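Local coordinates for homoprotocatechuate 2,3-dioxygenase (Brevibacterium fuscum, PDB 4Z6M), which catalyses the iron(II)-dependent, oxygen-consuming ring cleavage of homoprotocatechuate, as an extradiol dioxygenase with a facial triad of two histidines and one carboxylate, at residues G98-R103 against R117-L122. The protein carries 1 engineered substitution. Sequence-based numbering, arbitrary orientation.
Sequences GCRTER and RVEDPL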
loop_
_atom_site.group_PDB
_atom_site.type_symbol
_atom_site.label_atom_id
_atom_site.label_comp_id
_atom_site.label_asym_id
_atom_site.label_seq_id
_atom_site.Cartn_x
_atom_site.Cartn_y
_atom_site.Cartn_z
ATOM N N GLY A 98 19.497 7.326 44.673
ATOM C CA GLY A 98 18.734 8.016 45.709
ATOM C C GLY A 98 17.277 8.212 45.366
ATOM O O GLY A 98 16.631 9.144 45.885
ATOM N N CYS A 99 16.750 7.341 44.501
ATOM C CA CYS A 99 15.382 7.472 44.053
ATOM C C CYS A 99 14.494 6.597 44.902
ATOM O O CYS A 99 14.900 5.521 45.382
ATOM C CB CYS A 99 15.251 7.043 42.601
ATOM S SG CYS A 99 16.077 8.137 41.435
ATOM N N ARG A 100 13.268 7.048 45.072
ATOM C CA ARG A 100 12.257 6.202 45.664
ATOM C C ARG A 100 11.939 4.994 44.785
ATOM O O ARG A 100 11.768 5.156 43.589
ATOM C CB ARG A 100 11.004 6.988 45.895
ATOM C CG ARG A 100 9.953 6.156 46.580
ATOM C CD ARG A 100 8.740 7.012 46.764
ATOM N NE ARG A 100 7.668 6.313 47.455
ATOM C CZ ARG A 100 6.453 6.822 47.584
ATOM N NH1 ARG A 100 6.171 8.016 47.055
ATOM N NH2 ARG A 100 5.524 6.140 48.238
ATOM N N THR A 101 11.860 3.823 45.429
ATOM C CA THR A 101 11.568 2.581 44.764
ATOM C C THR A 101 10.460 1.861 45.514
ATOM O O THR A 101 10.299 2.013 46.726
ATOM C CB THR A 101 12.810 1.682 44.659
ATOM O OG1 THR A 101 13.250 1.276 45.958
ATOM C CG2 THR A 101 13.951 2.418 43.972
ATOM N N GLU A 102 9.710 1.051 44.771
ATOM C CA GLU A 102 8.719 0.172 45.358
ATOM C C GLU A 102 8.716 -1.137 44.573
ATOM O O GLU A 102 8.578 -1.120 43.351
ATOM C CB GLU A 102 7.322 0.805 45.318
ATOM C CG GLU A 102 6.288 -0.102 45.966
ATOM C CD GLU A 102 4.901 0.499 46.096
ATOM O OE1 GLU A 102 4.720 1.694 45.736
ATOM O OE2 GLU A 102 3.995 -0.250 46.559
ATOM N N ARG A 103 8.874 -2.242 45.299
ATOM C CA ARG A 103 9.001 -3.568 44.689
ATOM C C ARG A 103 7.793 -4.420 45.093
ATOM O O ARG A 103 7.496 -4.547 46.294
ATOM C CB ARG A 103 10.288 -4.219 45.204
ATOM C CG ARG A 103 10.549 -5.633 44.724
ATOM C CD ARG A 103 11.242 -5.598 43.397
ATOM N NE ARG A 103 11.721 -6.895 42.923
ATOM C CZ ARG A 103 12.974 -7.349 42.966
ATOM N NH1 ARG A 103 13.956 -6.657 43.526
ATOM N NH2 ARG A 103 13.252 -8.528 42.431
ATOM N N ARG A 117 8.739 -0.384 40.617
ATOM C CA ARG A 117 8.450 0.966 40.175
ATOM C C ARG A 117 9.329 1.946 40.904
ATOM O O ARG A 117 9.679 1.738 42.082
ATOM C CB ARG A 117 6.975 1.302 40.355
ATOM C CG ARG A 117 6.121 0.569 39.331
ATOM C CD ARG A 117 4.666 0.984 39.327
ATOM N NE ARG A 117 3.953 0.215 38.312
ATOM C CZ ARG A 117 2.704 0.443 37.913
ATOM N NH1 ARG A 117 1.975 1.409 38.455
ATOM N NH2 ARG A 117 2.175 -0.312 36.949
ATOM N N VAL A 118 9.706 3.003 40.181
ATOM C CA VAL A 118 10.616 4.009 40.711
ATOM C C VAL A 118 10.121 5.386 40.330
ATOM O O VAL A 118 9.490 5.549 39.291
ATOM C CB VAL A 118 12.057 3.801 40.239
ATOM C CG1 VAL A 118 12.516 2.388 40.506
ATOM C CG2 VAL A 118 12.215 4.109 38.771
ATOM N N GLU A 119 10.376 6.368 41.195
ATOM C CA GLU A 119 10.324 7.773 40.807
ATOM C C GLU A 119 11.711 8.175 40.342
ATOM O O GLU A 119 12.626 8.342 41.155
ATOM C CB GLU A 119 9.888 8.650 41.989
ATOM C CG GLU A 119 8.459 8.419 42.401
ATOM C CD GLU A 119 8.062 9.112 43.705
ATOM O OE1 GLU A 119 8.803 10.016 44.175
ATOM O OE2 GLU A 119 6.995 8.732 44.259
ATOM N N ASP A 120 11.887 8.274 39.027
ATOM C CA ASP A 120 13.239 8.346 38.480
ATOM C C ASP A 120 13.782 9.772 38.635
ATOM O O ASP A 120 13.055 10.676 39.101
ATOM C CB ASP A 120 13.303 7.781 37.058
ATOM C CG ASP A 120 13.089 8.806 35.957
ATOM O OD1 ASP A 120 12.551 9.923 36.151
ATOM O OD2 ASP A 120 13.467 8.431 34.820
ATOM N N PRO A 121 15.065 9.982 38.306
ATOM C CA PRO A 121 15.669 11.313 38.534
ATOM C C PRO A 121 15.019 12.489 37.788
ATOM O O PRO A 121 15.243 13.662 38.149
ATOM C CB PRO A 121 17.104 11.121 38.061
ATOM C CG PRO A 121 17.370 9.671 38.214
ATOM C CD PRO A 121 16.079 8.997 37.896
ATOM N N LEU A 122 14.255 12.190 36.746
ATOM C CA LEU A 122 13.500 13.200 36.011
ATOM C C LEU A 122 12.056 13.312 36.454
ATOM O O LEU A 122 11.270 14.047 35.850
ATOM C CB LEU A 122 13.552 12.927 34.495
ATOM C CG LEU A 122 14.950 12.773 33.885
ATOM C CD1 LEU A 122 14.849 12.482 32.387
ATOM C CD2 LEU A 122 15.817 13.998 34.162
HETATM O O HOH W 1 12.822 9.610 43.684
#
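Arg100 lays its extended side chain across that of Glu119, and its CD methylene lies 3.5 Å from Glu119 OE2. The guanidinium meets the carboxylate obliquely and closes a salt bridge, with NH1 3.0 Å from Glu119 OE2. The two planes stand 74° apart, and the N-H...O angle is only 125°, so this hydrogen bond is weak. CG of Arg100 is anti to the backbone N (chi1 -177°), and the straight chain beyond it carries the charged end over to the Glu119 carboxylate. Both groups have second partners: NH2 of Arg100 pairs with Asp315, and OE2 of Glu119 accepts from the backbone N of Leu314.

Beside this pair the backbones join as an antiparallel hairpin, made by strands 101-104 and 115-119. It forms one end of the sheet in the N-terminal glyoxalase-family region, with 101-104 as the outermost strand within the chain. Glu102 and Arg117 are a hydrogen-bonded pair. Glu102 N donates to Arg117 O and Arg117 N to Glu102 O, each at 2.8 Å. Glu119 N donates to Arg100 O at 3.0 Å.

Thr101 and Val118 are the non-hydrogen-bonded pair between these bonds. Their methyls CG2 and CG1 meet at 3.8 Å on the sheet face where Tyr94 of helix 84-96 touches both side chains. On the other face the side chain of Arg117 leads away from Glu102 to salt bridges with Glu127 and Glu22.

Next to the Arg100-Glu119 backbone bond a water links the two segments, accepting from Arg100 N and donating to Glu119 O. Cys99 packs beside it, with CB 3.3 Å from Glu119 O. Its SG lies against CD and CG of Pro121, 3.6 Å from CD. There the chain turns, as Asp120 OD1 accepts from Leu122 N in an Asx turn, while Asp120 OD2 is hydrogen-bonded to Tyr169 OH.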